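Local coordinates for protein acetone carboxylase alpha subunit (Xanthobacter autotrophicus Py2, PDB 5M45) that is a manganese-binding subunit of a six-chain assembly and belongs to the hydantoinase B/oxoprolinase family, at residues E22-H27 / Y121-N126; A33-K36 / R40-G43; I55-L60 / A264-E269; F92-Y95 / S101-T104; L273-R278 / D372-G377. All blocks are in the same frame, centred on the assembly; numbering follows the deposited sequence.

Helix 24-38 carries interaction 1 at its first turn and the first segment of interaction 2 near its end; their centres lie about 17 Å apart. Helix 257-282 likewise serves interactions 3 and 5, whose centres are about 15 Å apart. Cross-connections tie the set together: His27 NE2 is 2.7 Å from Tyr265 OH (interactions 1 and 3), Tyr41 N is 2.8 Å from Glu269 OE1 (2 and 3), and Ser101 N is 2.8 Å from Asp372 OD2 (4 and 5). Interactions 2 and 5 both touch the bound 3,6,9,12,15-pentaoxaheptadecan-1-ol, and Tyr41 packs on Tyr376 between them. The Tyr95 side chain of interaction 4 lies about 6 Å from the same ligand.

Interaction 1 (E22-H27 / Y121-N126); sequences ETLKEH and YMIENN
Lys25 and Glu124 form the polar part of the contact between 22-27 and 121-126, a salt bridge with Lys25 NZ 3.0 Å from Glu124 OE2. Lys25 leaves its helix with CG anti to the backbone N (chi1 -177°) and bends at chi4, while Glu124, whose CB points away from the other segment, folds back at chi2 (64°). The ammonium reaches the carboxylate from above its plane, 43° out of it. Asp29 makes a second salt bridge, so Lys25 NZ is shared by two carboxylates, those of Glu124 and Asp29.

The apolar part belongs to Ile123. Its CG2 branch presses on backbone, 3.5 Å from Leu24 O and 3.6 Å from Lys25 CA, and its CG1 lies 4.0 Å from Leu24 CB. Beyond this, Leu24 packs on Leu166 and Trp169 of strand 165-175.

Hydrogen bonds within each segment shape the two helix ends. Glu26 N is 3.0 Å from Thr23 OG1, and Thr23 N is 3.1 Å from Glu26 OE1. His27 ND1 donates to Glu22 OE1 at 2.8 Å, with the acceptor close to the imidazole plane. Asn125 ND2 and N both bond to Tyr121 O, while Tyr121 OH meets His218 and Arg222 of the second subunit.

The reciprocal Thr23-Glu26 pair is a capping box, here opening helix 24-38 where it docks against the last turn of helix 111-124.

Interaction 2 (A33-K36 / R40-G43); sequences AATK and RYAG. With AE4 (3,6,9,12,15-pentaoxaheptadecan-1-ol), chain P.
Thr35 and Ala34, near the end of helix 24-38, pack on the type II beta turn Arg40 to Gly43, which is closed by Gly43 N to Arg40 O at 3.1 Å. Contact begins at the root of the threonine, where Thr35 CA makes a C-H...O contact of 3.3 Å with Arg40 O.

One atom further out, Thr35 CB lies 3.9 Å from the same Arg40 O, and there the side chain divides. The hydroxyl branch lies beside the backbone N (chi1 -54°), which turns OG1 to Ala42 N: this amide donates to Thr35 OG1 at 2.9 Å with an N-H...O angle of 158°. OG1 is also hydrogen-bonded to Leu31 O, one turn earlier in the helix, so this buried hydroxyl links the helix backbone to the turn. The Tyr41 ring approaches it obliquely, CD1 being 4.1 Å from Thr35 OG1.

The methyl branch, Thr35 CG2, also touches Arg40 O and, on the ligand side, lies 4.1 Å from C6 of 3,6,9,12,15-pentaoxaheptadecan-1-ol. One threonine thus holds the turn with its hydroxyl and comes near the ligand with its methyl. Beside it, Ala34 CB packs 3.7 Å from Gly43 N.

Helix 257-282 backs the turn, with Glu269 accepting from Tyr41 N and Tyr265 and Val268 packing on the Tyr41 ring; Tyr41 OH is bonded to Asp100. Lys36, a pocket residue, uses its aliphatic base: its CB stands 3.8 Å from the ligand carbon C5.

Interaction 3 (I55-L60 / A264-E269); sequences ILYNKL and AYEAVE. With ACT (acetate ion), chain O.
Tyr57 holds its ring carbon CG anti to the backbone N (chi1 -170°), which sends the ring across to Ala267, while Glu266 sets CG beside its own backbone N (chi1 -66°) and runs extended from there to meet the ring. This is side-chain-mediated packing of two helices, 54-75 and 257-282, whose closest CA atoms here, Tyr57 and Ala267, are still 9.1 Å apart.

The touching atoms are few. Tyr57 CE2 lies 4.0 Å from Glu266 OE1, the carboxylate being turned only 23° from the ring plane. The phenol oxygen goes deeper and rests on the opposite backbone, with Tyr57 OH 3.7 Å from Ala267 CA and 4.2 Å from Ala267 CB.

The polar ends find their bonds nearby. Tyr57 OH is hydrogen-bonded to His270 ND1, one turn further along the helix it touches, and Phe263 meets the Tyr57 ring edge-to-face. The buried carboxylate of Glu266 accepts from the backbone N of Leu49 and of Arg50, so it also ties the short helix 48-52 into the packing.

At the start of helix 54-75 an acetate ion, probably from the crystallisation liquor, takes up two amides of the first turn, a place where the helix end would probably attract an anion. Ile55 N donates to acetate O at 2.9 Å, and Leu56 N to acetate OXT at 3.2 Å.

Interaction 4 (F92-Y95 / S101-T104); sequences FTLY and SLLT
A beta hairpin pairs Thr93, Leu94 and Tyr95 with Thr104, Leu103 and Ser101, and a beta bulge interrupts the register: Leu102 is the extra residue, with near-helical backbone angles. Leu94-Leu103 is the hydrogen-bonded pair, flanked by the non-hydrogen-bonded pairs Thr93-Thr104 and Tyr95-Ser101. Leu94 N donates to Leu103 O at 3.0 Å, and Leu94 O accepts from Leu102 N at 2.9 Å. The two bonds therefore go to successive residues of the bulged strand.

Thr93, Tyr95, Ser101 and Thr104 share one face of the sheet. The side chains of Thr93 and Thr104 run alongside each other, and their OG1 atoms are hydrogen-bonded at 3.0 Å. The other branch of Thr93, CG2, is anti to the backbone N (chi1 of the hydroxyl -54°) and packs 3.7 Å from Ser101 CB. The Tyr95 ring lies obliquely against Ser101, with CD2 3.5 Å from Ser101 N and CE2 3.8 Å from Ser101 CB. Leu94 and Leu103 lie on the other face; Leu102, displaced by the bulge, brings its CD2 to 3.8 Å from Leu94 CD2.

Within this chain strand 101-104 is an edge of the seven-stranded antiparallel sheet, and 90-95 bonds onward to strand 165-175. Helix 111-124 packs over the threonine face through Val112, whose O is bonded to Tyr95 OH, while the leucines face Tyr260 and Phe263 of helix 257-282 and Phe61 and Leu64 of helix 54-75.

Interaction 5 (L273-R278 / D372-G377); sequences LGLQAR and DGAAYG. With AE4 (3,6,9,12,15-pentaoxaheptadecan-1-ol), chain P.
Behind the pocket of 3,6,9,12,15-pentaoxaheptadecan-1-ol, Leu275 of helix 257-282 packs against Ala374 of the short, weakly bonded helix at about 373-376 and Gly377 just after it. The contact is apolar, and a single branch of the leucine does most of the touching. Leu275 holds CG anti to its backbone N (chi1 171°), and chi2 (68°, to CD1) leaves CD2 anti to CA, reaching out to the short helix, where it lies 4.0 Å from Ala374 CB. The same methyl rests beside two carbonyl oxygens, Ala374 O at 3.4 Å and Gly377 O at 3.8 Å. Further back, Leu275 CB is 4.2 Å from Ala374 CB. Met360 of helix 349-361 and Ile365 touch both Leu275 and Ala374, adding to the buried patch.

The next residues of the short helix carry the ligand side. Ala375 CB lies 3.8 Å from ligand C14, and the Tyr376 ring has the polyether across one face, C14 standing 3.9 Å above the plane and offset toward the rim. The nearest ligand atom to this ring is O13, 3.6 Å from Tyr376 CE1. Asp100 bonds to Tyr376 OH, and the ring of Tyr41 meets that of Tyr376 at an inclined angle, which probably help to hold the ring in place.

The site is a short helical turn in the wall of the polyether pocket, with Ala374 packed on helix 257-282 and Ala375 and Tyr376 on the ligand, which Lys120 hydrogen-bonds.

Interaction 1 (E22-H27 / Y121-N126)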
# COMPACT_ATOMS: atom_id res chain seq x y z
N GLU A 22 3.61 -19.66 31.45
CA GLU A 22 4.68 -18.95 30.76
C GLU A 22 4.10 -17.94 29.76
O GLU A 22 3.04 -18.19 29.16
CB GLU A 22 5.57 -19.93 30.01
CG GLU A 22 6.39 -20.87 30.89
CD GLU A 22 7.09 -21.91 30.04
OE1 GLU A 22 6.37 -22.73 29.38
OE2 GLU A 22 8.34 -21.88 29.99
N THR A 23 4.78 -16.83 29.55
CA THR A 23 4.51 -16.01 28.34
C THR A 23 4.92 -16.79 27.06
O THR A 23 5.69 -17.75 27.12
CB THR A 23 5.29 -14.64 28.33
OG1 THR A 23 6.71 -14.87 28.24
CG2 THR A 23 4.96 -13.83 29.58
N LEU A 24 4.38 -16.36 25.93
CA LEU A 24 4.80 -16.93 24.62
C LEU A 24 6.33 -16.92 24.44
O LEU A 24 6.91 -17.94 24.03
CB LEU A 24 4.12 -16.21 23.45
CG LEU A 24 2.62 -16.44 23.24
CD1 LEU A 24 2.09 -15.39 22.27
CD2 LEU A 24 2.32 -17.83 22.71
N LYS A 25 6.97 -15.80 24.75
CA LYS A 25 8.44 -15.68 24.59
C LYS A 25 9.21 -16.56 25.59
O LYS A 25 10.17 -17.21 25.19
CB LYS A 25 8.90 -14.21 24.70
CG LYS A 25 10.41 -14.04 24.45
CD LYS A 25 10.82 -12.60 24.25
CE LYS A 25 12.35 -12.38 24.36
NZ LYS A 25 13.09 -13.31 23.47
N GLU A 26 8.77 -16.60 26.86
CA GLU A 26 9.39 -17.47 27.88
C GLU A 26 9.34 -18.94 27.44
O GLU A 26 10.36 -19.66 27.54
CB GLU A 26 8.72 -17.31 29.25
CG GLU A 26 9.13 -16.05 30.01
CD GLU A 26 8.23 -15.70 31.19
OE1 GLU A 26 7.20 -16.40 31.39
OE2 GLU A 26 8.59 -14.71 31.90
N HIS A 27 8.17 -19.35 26.92
CA HIS A 27 7.93 -20.70 26.47
C HIS A 27 8.85 -21.09 25.29
O HIS A 27 9.59 -22.08 25.35
CB HIS A 27 6.44 -20.83 26.08
CG HIS A 27 6.00 -22.21 25.70
ND1 HIS A 27 5.90 -23.24 26.62
CD2 HIS A 27 5.57 -22.73 24.52
CE1 HIS A 27 5.44 -24.32 26.02
NE2 HIS A 27 5.24 -24.04 24.75
N TYR A 121 7.51 -14.21 14.91
CA TYR A 121 7.66 -12.75 14.94
C TYR A 121 6.74 -12.11 16.03
O TYR A 121 7.17 -11.21 16.77
CB TYR A 121 7.39 -12.13 13.56
CG TYR A 121 7.67 -10.63 13.48
CD1 TYR A 121 8.96 -10.16 13.21
CD2 TYR A 121 6.67 -9.69 13.70
CE1 TYR A 121 9.23 -8.80 13.13
CE2 TYR A 121 6.93 -8.31 13.62
CZ TYR A 121 8.21 -7.87 13.34
OH TYR A 121 8.50 -6.54 13.28
N MET A 122 5.49 -12.54 16.08
CA MET A 122 4.56 -12.09 17.14
C MET A 122 5.06 -12.44 18.54
O MET A 122 4.99 -11.61 19.47
CB MET A 122 3.12 -12.64 16.92
CG MET A 122 2.44 -12.12 15.63
SD MET A 122 0.67 -12.45 15.49
CE MET A 122 0.62 -14.12 14.89
N ILE A 123 5.59 -13.63 18.69
CA ILE A 123 6.16 -14.09 19.97
C ILE A 123 7.32 -13.16 20.38
O ILE A 123 7.33 -12.60 21.47
CB ILE A 123 6.63 -15.56 19.87
CG1 ILE A 123 5.41 -16.47 19.68
CG2 ILE A 123 7.41 -15.96 21.13
CD1 ILE A 123 5.71 -17.94 19.50
N GLU A 124 8.26 -12.96 19.47
CA GLU A 124 9.49 -12.24 19.74
C GLU A 124 9.31 -10.73 19.89
O GLU A 124 10.16 -10.06 20.48
CB GLU A 124 10.43 -12.51 18.58
CG GLU A 124 11.87 -12.25 18.84
CD GLU A 124 12.54 -13.13 19.92
OE1 GLU A 124 13.76 -12.91 20.01
OE2 GLU A 124 11.99 -13.97 20.71
N ASN A 125 8.23 -10.16 19.33
CA ASN A 125 7.97 -8.72 19.40
C ASN A 125 6.83 -8.33 20.39
O ASN A 125 6.36 -7.18 20.39
CB ASN A 125 7.70 -8.20 18.01
CG ASN A 125 8.96 -8.17 17.16
OD1 ASN A 125 9.69 -7.17 17.18
ND2 ASN A 125 9.27 -9.28 16.49
N ASN A 126 6.44 -9.26 21.25
CA ASN A 126 5.55 -8.98 22.38
C ASN A 126 4.15 -8.51 21.95
O ASN A 126 3.54 -7.62 22.57
CB ASN A 126 6.20 -8.02 23.38
CG ASN A 126 5.58 -8.10 24.78
OD1 ASN A 126 4.78 -8.97 25.07
ND2 ASN A 126 6.00 -7.20 25.65

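Interaction 2 (A33-K36 / R40-G43)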
# COMPACT_ATOMS: atom_id res chain seq x y z
N ALA A 33 16.44 -23.19 23.78
CA ALA A 33 17.66 -23.43 24.58
C ALA A 33 17.91 -24.94 24.81
O ALA A 33 19.06 -25.39 24.76
CB ALA A 33 17.59 -22.67 25.93
N ALA A 34 16.84 -25.69 25.06
CA ALA A 34 16.93 -27.15 25.26
C ALA A 34 17.29 -27.86 23.93
O ALA A 34 18.06 -28.83 23.95
CB ALA A 34 15.66 -27.73 25.85
N THR A 35 16.74 -27.36 22.81
CA THR A 35 17.10 -27.85 21.47
C THR A 35 18.59 -27.68 21.19
O THR A 35 19.27 -28.63 20.77
CB THR A 35 16.24 -27.19 20.37
OG1 THR A 35 14.85 -27.36 20.68
CG2 THR A 35 16.53 -27.82 18.98
N LYS A 36 19.10 -26.50 21.48
CA LYS A 36 20.52 -26.22 21.31
C LYS A 36 21.44 -27.04 22.24
O LYS A 36 22.47 -27.51 21.81
CB LYS A 36 20.79 -24.72 21.55
CG LYS A 36 22.22 -24.34 21.23
CD LYS A 36 22.55 -22.91 21.62
CE LYS A 36 23.81 -22.42 20.92
NZ LYS A 36 24.59 -21.55 21.85
N ARG A 40 18.18 -32.35 20.40
CA ARG A 40 16.84 -32.89 20.14
C ARG A 40 15.80 -31.80 20.29
O ARG A 40 15.96 -30.96 21.16
CB ARG A 40 16.55 -34.01 21.12
CG ARG A 40 17.43 -35.22 20.85
CD ARG A 40 17.85 -35.86 22.11
NE ARG A 40 18.82 -36.92 21.91
CZ ARG A 40 18.55 -38.17 21.50
NH1 ARG A 40 19.57 -39.02 21.42
NH2 ARG A 40 17.31 -38.59 21.17
N TYR A 41 14.75 -31.80 19.47
CA TYR A 41 13.73 -30.75 19.60
C TYR A 41 13.14 -30.72 21.04
O TYR A 41 12.73 -31.76 21.58
CB TYR A 41 12.59 -30.91 18.58
CG TYR A 41 11.49 -29.87 18.75
CD1 TYR A 41 11.67 -28.56 18.30
CD2 TYR A 41 10.31 -30.17 19.42
CE1 TYR A 41 10.68 -27.59 18.49
CE2 TYR A 41 9.31 -29.21 19.59
CZ TYR A 41 9.49 -27.94 19.12
OH TYR A 41 8.51 -27.00 19.27
N ALA A 42 13.14 -29.53 21.63
CA ALA A 42 12.60 -29.29 22.96
C ALA A 42 13.30 -30.08 24.10
O ALA A 42 12.72 -30.22 25.19
CB ALA A 42 11.10 -29.58 22.97
N GLY A 43 14.49 -30.62 23.85
CA GLY A 43 15.17 -31.50 24.82
C GLY A 43 14.57 -32.87 25.04
O GLY A 43 14.93 -33.55 26.01
C2 AE4 P . 23.17 -24.54 15.62
C3 AE4 P . 22.16 -23.78 16.47
O4 AE4 P . 21.03 -24.63 16.72
C5 AE4 P . 20.21 -24.26 17.85
C6 AE4 P . 18.76 -24.71 17.64
O7 AE4 P . 17.87 -23.60 17.40
C8 AE4 P . 18.05 -23.01 16.11
C9 AE4 P . 17.14 -21.81 15.98
C11 AE4 P . 15.91 -22.10 13.93
O10 AE4 P . 15.92 -22.21 15.35
C12 AE4 P . 15.33 -23.37 13.33
O13 AE4 P . 13.90 -23.29 13.28
C14 AE4 P . 13.36 -24.12 12.26
C15 AE4 P . 11.84 -24.17 12.38
O16 AE4 P . 11.32 -22.91 11.94
C17 AE4 P . 10.85 -22.90 10.60
C18 AE4 P . 10.17 -21.56 10.36
O19 AE4 P . 9.10 -21.38 11.31

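Interaction 3 (I55-L60 / A264-E269)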
# COMPACT_ATOMS: atom_id res chain seq x y z
N ILE A 55 -0.90 -46.69 20.73
CA ILE A 55 -2.24 -46.70 20.17
C ILE A 55 -2.85 -45.28 20.23
O ILE A 55 -3.40 -44.79 19.22
CB ILE A 55 -3.15 -47.75 20.83
CG1 ILE A 55 -2.56 -49.17 20.65
CG2 ILE A 55 -4.58 -47.66 20.28
CD1 ILE A 55 -3.33 -50.24 21.43
N LEU A 56 -2.74 -44.62 21.38
CA LEU A 56 -3.21 -43.23 21.50
C LEU A 56 -2.44 -42.23 20.63
O LEU A 56 -3.03 -41.31 20.05
CB LEU A 56 -3.22 -42.80 22.98
CG LEU A 56 -3.78 -41.41 23.27
CD1 LEU A 56 -5.22 -41.29 22.73
CD2 LEU A 56 -3.81 -41.18 24.77
N TYR A 57 -1.12 -42.39 20.54
CA TYR A 57 -0.30 -41.55 19.64
C TYR A 57 -0.82 -41.62 18.19
O TYR A 57 -1.00 -40.58 17.54
CB TYR A 57 1.17 -41.98 19.70
CG TYR A 57 2.14 -41.06 19.00
CD1 TYR A 57 2.49 -41.28 17.67
CD2 TYR A 57 2.77 -40.03 19.68
CE1 TYR A 57 3.41 -40.46 17.04
CE2 TYR A 57 3.70 -39.18 19.05
CZ TYR A 57 4.01 -39.41 17.73
OH TYR A 57 4.93 -38.62 17.10
N ASN A 58 -1.08 -42.84 17.71
CA ASN A 58 -1.57 -43.08 16.36
C ASN A 58 -2.99 -42.53 16.16
O ASN A 58 -3.31 -42.03 15.08
CB ASN A 58 -1.55 -44.59 16.01
CG ASN A 58 -2.07 -44.86 14.60
OD1 ASN A 58 -3.16 -45.42 14.39
ND2 ASN A 58 -1.29 -44.45 13.62
N LYS A 59 -3.83 -42.63 17.20
CA LYS A 59 -5.18 -42.11 17.09
C LYS A 59 -5.20 -40.57 16.93
O LYS A 59 -5.98 -40.04 16.13
CB LYS A 59 -6.04 -42.54 18.29
CG LYS A 59 -7.47 -42.02 18.19
CD LYS A 59 -8.49 -42.82 18.99
CE LYS A 59 -8.29 -42.78 20.48
NZ LYS A 59 -9.69 -42.69 21.14
N LEU A 60 -4.38 -39.88 17.72
CA LEU A 60 -4.26 -38.43 17.59
C LEU A 60 -3.71 -38.07 16.20
O LEU A 60 -4.21 -37.13 15.55
CB LEU A 60 -3.37 -37.84 18.67
CG LEU A 60 -3.85 -37.96 20.11
CD1 LEU A 60 -2.73 -37.61 21.06
CD2 LEU A 60 -4.99 -37.01 20.35
N ALA A 264 1.84 -32.55 20.89
CA ALA A 264 2.14 -31.28 20.25
C ALA A 264 3.65 -30.94 20.18
O ALA A 264 4.02 -30.13 19.32
CB ALA A 264 1.37 -30.15 20.92
N TYR A 265 4.49 -31.55 21.04
CA TYR A 265 5.95 -31.42 20.97
C TYR A 265 6.65 -32.70 20.49
O TYR A 265 7.61 -32.62 19.70
CB TYR A 265 6.52 -30.87 22.30
CG TYR A 265 5.85 -29.57 22.66
CD1 TYR A 265 4.64 -29.56 23.33
CD2 TYR A 265 6.38 -28.36 22.27
CE1 TYR A 265 3.98 -28.38 23.63
CE2 TYR A 265 5.73 -27.16 22.56
CZ TYR A 265 4.53 -27.19 23.26
OH TYR A 265 3.86 -26.02 23.54
N GLU A 266 6.16 -33.87 20.89
CA GLU A 266 6.74 -35.14 20.45
C GLU A 266 6.68 -35.30 18.92
O GLU A 266 7.62 -35.84 18.33
CB GLU A 266 6.10 -36.35 21.13
CG GLU A 266 6.34 -36.47 22.64
CD GLU A 266 5.81 -37.77 23.25
OE1 GLU A 266 5.67 -38.79 22.50
OE2 GLU A 266 5.54 -37.77 24.51
N ALA A 267 5.58 -34.85 18.29
CA ALA A 267 5.41 -35.01 16.83
C ALA A 267 6.54 -34.30 16.04
O ALA A 267 6.97 -34.79 15.00
CB ALA A 267 4.02 -34.55 16.37
N VAL A 268 7.05 -33.18 16.57
CA VAL A 268 8.12 -32.44 15.94
C VAL A 268 9.44 -33.21 16.04
O VAL A 268 10.17 -33.42 15.03
CB VAL A 268 8.25 -31.01 16.56
CG1 VAL A 268 9.32 -30.20 15.81
CG2 VAL A 268 6.94 -30.24 16.55
N GLU A 269 9.78 -33.67 17.24
CA GLU A 269 11.02 -34.46 17.42
C GLU A 269 10.97 -35.77 16.61
O GLU A 269 11.98 -36.20 16.05
CB GLU A 269 11.31 -34.74 18.91
CG GLU A 269 12.42 -35.74 19.23
CD GLU A 269 13.81 -35.37 18.70
OE1 GLU A 269 14.02 -34.23 18.21
OE2 GLU A 269 14.72 -36.27 18.80
C ACT O . -1.76 -47.36 24.22
O ACT O . -1.00 -47.87 23.35
OXT ACT O . -2.26 -46.20 24.11
CH3 ACT O . -2.09 -48.19 25.43

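Interaction 4 (F92-Y95 / S101-T104)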
# COMPACT_ATOMS: atom_id res chain seq x y z
N PHE A 92 -3.57 -25.65 4.90
CA PHE A 92 -3.89 -25.45 6.32
C PHE A 92 -2.94 -26.26 7.21
O PHE A 92 -2.65 -27.44 6.92
CB PHE A 92 -5.33 -25.85 6.63
CG PHE A 92 -6.35 -24.95 5.98
CD1 PHE A 92 -6.68 -23.72 6.55
CD2 PHE A 92 -6.95 -25.30 4.78
CE1 PHE A 92 -7.60 -22.87 5.94
CE2 PHE A 92 -7.89 -24.47 4.18
CZ PHE A 92 -8.21 -23.25 4.75
N THR A 93 -2.46 -25.62 8.27
CA THR A 93 -1.40 -26.15 9.09
C THR A 93 -1.72 -25.94 10.61
O THR A 93 -2.21 -24.86 11.02
CB THR A 93 -0.05 -25.53 8.69
OG1 THR A 93 0.18 -25.72 7.28
CG2 THR A 93 1.09 -26.19 9.49
N LEU A 94 -1.43 -26.98 11.41
CA LEU A 94 -1.65 -26.95 12.87
C LEU A 94 -0.30 -26.74 13.59
O LEU A 94 0.66 -27.46 13.29
CB LEU A 94 -2.34 -28.24 13.33
CG LEU A 94 -2.56 -28.45 14.84
CD1 LEU A 94 -3.42 -27.36 15.47
CD2 LEU A 94 -3.18 -29.83 15.05
N TYR A 95 -0.22 -25.76 14.50
CA TYR A 95 1.01 -25.40 15.23
C TYR A 95 0.87 -25.60 16.75
O TYR A 95 -0.23 -25.46 17.31
CB TYR A 95 1.41 -23.92 14.96
CG TYR A 95 1.68 -23.63 13.50
CD1 TYR A 95 0.64 -23.28 12.64
CD2 TYR A 95 2.97 -23.70 12.98
CE1 TYR A 95 0.88 -23.02 11.28
CE2 TYR A 95 3.20 -23.45 11.63
CZ TYR A 95 2.14 -23.10 10.79
OH TYR A 95 2.33 -22.89 9.43
N SER A 101 5.21 -26.36 13.55
CA SER A 101 4.12 -27.16 12.95
C SER A 101 4.19 -28.60 13.41
O SER A 101 5.30 -29.15 13.55
CB SER A 101 4.17 -27.10 11.41
OG SER A 101 5.35 -27.71 10.91
N LEU A 102 3.02 -29.18 13.69
CA LEU A 102 2.85 -30.59 14.02
C LEU A 102 2.39 -31.44 12.82
O LEU A 102 2.83 -32.56 12.66
CB LEU A 102 1.69 -30.79 15.02
CG LEU A 102 1.38 -30.40 16.41
CD1 LEU A 102 1.30 -28.92 16.66
CD2 LEU A 102 0.03 -31.05 16.74
N LEU A 103 1.39 -30.94 12.09
CA LEU A 103 0.76 -31.63 10.94
C LEU A 103 0.27 -30.59 9.93
O LEU A 103 -0.07 -29.42 10.29
CB LEU A 103 -0.46 -32.44 11.42
CG LEU A 103 -0.16 -33.65 12.32
CD1 LEU A 103 -1.37 -34.25 12.96
CD2 LEU A 103 0.54 -34.76 11.55
N THR A 104 0.11 -31.02 8.68
CA THR A 104 -0.35 -30.12 7.61
C THR A 104 -1.15 -30.86 6.54
O THR A 104 -0.93 -32.04 6.32
CB THR A 104 0.87 -29.37 6.98
OG1 THR A 104 0.45 -28.39 6.04
CG2 THR A 104 1.82 -30.32 6.32

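Interaction 5 (L273-R278 / D372-G377)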
# COMPACT_ATOMS: atom_id res chain seq x y z
N LEU A 273 13.83 -37.04 13.89
CA LEU A 273 14.32 -38.44 13.88
C LEU A 273 14.12 -39.14 12.52
O LEU A 273 14.99 -39.87 12.06
CB LEU A 273 13.66 -39.29 15.01
CG LEU A 273 14.08 -38.88 16.44
CD1 LEU A 273 13.12 -39.46 17.48
CD2 LEU A 273 15.54 -39.26 16.75
N GLY A 274 12.97 -38.91 11.91
CA GLY A 274 12.60 -39.45 10.57
C GLY A 274 13.56 -38.98 9.47
O GLY A 274 14.02 -39.78 8.64
N LEU A 275 13.90 -37.68 9.46
CA LEU A 275 14.89 -37.17 8.49
C LEU A 275 16.27 -37.80 8.67
O LEU A 275 16.88 -38.24 7.71
CB LEU A 275 15.02 -35.65 8.57
CG LEU A 275 16.16 -35.06 7.75
CD1 LEU A 275 15.86 -35.24 6.27
CD2 LEU A 275 16.39 -33.59 8.06
N GLN A 276 16.76 -37.81 9.90
CA GLN A 276 18.07 -38.39 10.22
C GLN A 276 18.17 -39.87 9.76
O GLN A 276 19.16 -40.28 9.13
CB GLN A 276 18.33 -38.24 11.71
CG GLN A 276 19.71 -38.69 12.16
CD GLN A 276 19.85 -38.65 13.69
OE1 GLN A 276 18.91 -38.95 14.47
NE2 GLN A 276 21.00 -38.27 14.12
N ALA A 277 17.13 -40.64 10.03
CA ALA A 277 17.10 -42.05 9.64
C ALA A 277 17.07 -42.22 8.13
O ALA A 277 17.76 -43.09 7.60
CB ALA A 277 15.90 -42.77 10.28
N ARG A 278 16.29 -41.39 7.44
CA ARG A 278 16.20 -41.45 5.98
C ARG A 278 17.52 -41.06 5.29
O ARG A 278 17.93 -41.71 4.31
CB ARG A 278 14.99 -40.67 5.46
CG ARG A 278 13.67 -41.44 5.66
CD ARG A 278 13.54 -42.41 4.51
NE ARG A 278 12.40 -43.29 4.57
CZ ARG A 278 12.01 -44.07 3.53
NH1 ARG A 278 12.64 -44.02 2.30
NH2 ARG A 278 10.93 -44.82 3.67
N ASP A 372 7.77 -29.36 11.04
CA ASP A 372 9.02 -28.61 11.21
C ASP A 372 10.22 -29.41 11.73
O ASP A 372 11.35 -28.89 11.73
CB ASP A 372 8.79 -27.35 12.10
CG ASP A 372 8.02 -26.27 11.38
OD1 ASP A 372 8.02 -26.24 10.10
OD2 ASP A 372 7.36 -25.40 12.04
N GLY A 373 10.01 -30.66 12.16
CA GLY A 373 11.10 -31.50 12.66
C GLY A 373 12.32 -31.56 11.73
O GLY A 373 13.49 -31.38 12.19
N ALA A 374 12.05 -31.77 10.43
CA ALA A 374 13.12 -31.84 9.43
C ALA A 374 13.91 -30.53 9.27
O ALA A 374 15.11 -30.56 8.95
CB ALA A 374 12.56 -32.33 8.09
N ALA A 375 13.30 -29.38 9.52
CA ALA A 375 14.07 -28.11 9.53
C ALA A 375 15.07 -28.07 10.68
O ALA A 375 16.20 -27.61 10.49
CB ALA A 375 13.16 -26.89 9.61
N TYR A 376 14.66 -28.54 11.86
CA TYR A 376 15.58 -28.65 13.01
C TYR A 376 16.74 -29.65 12.73
O TYR A 376 17.80 -29.55 13.35
CB TYR A 376 14.85 -28.99 14.34
CG TYR A 376 14.00 -27.84 14.89
CD1 TYR A 376 14.61 -26.78 15.55
CD2 TYR A 376 12.62 -27.76 14.67
CE1 TYR A 376 13.87 -25.71 16.01
CE2 TYR A 376 11.87 -26.70 15.15
CZ TYR A 376 12.50 -25.66 15.82
OH TYR A 376 11.79 -24.57 16.27
N GLY A 377 16.57 -30.59 11.80
CA GLY A 377 17.62 -31.54 11.46
C GLY A 377 18.53 -31.14 10.30
O GLY A 377 19.32 -31.94 9.85
C2 AE4 P . 23.17 -24.54 15.62
C3 AE4 P . 22.16 -23.78 16.47
O4 AE4 P . 21.03 -24.63 16.72
C5 AE4 P . 20.21 -24.26 17.85
C6 AE4 P . 18.76 -24.71 17.64
O7 AE4 P . 17.87 -23.60 17.40
C8 AE4 P . 18.05 -23.01 16.11
C9 AE4 P . 17.14 -21.81 15.98
C11 AE4 P . 15.91 -22.10 13.93
O10 AE4 P . 15.92 -22.21 15.35
C12 AE4 P . 15.33 -23.37 13.33
O13 AE4 P . 13.90 -23.29 13.28
C14 AE4 P . 13.36 -24.12 12.26
C15 AE4 P . 11.84 -24.17 12.38
O16 AE4 P . 11.32 -22.91 11.94
C17 AE4 P . 10.85 -22.90 10.60
C18 AE4 P . 10.17 -21.56 10.36
O19 AE4 P . 9.10 -21.38 11.31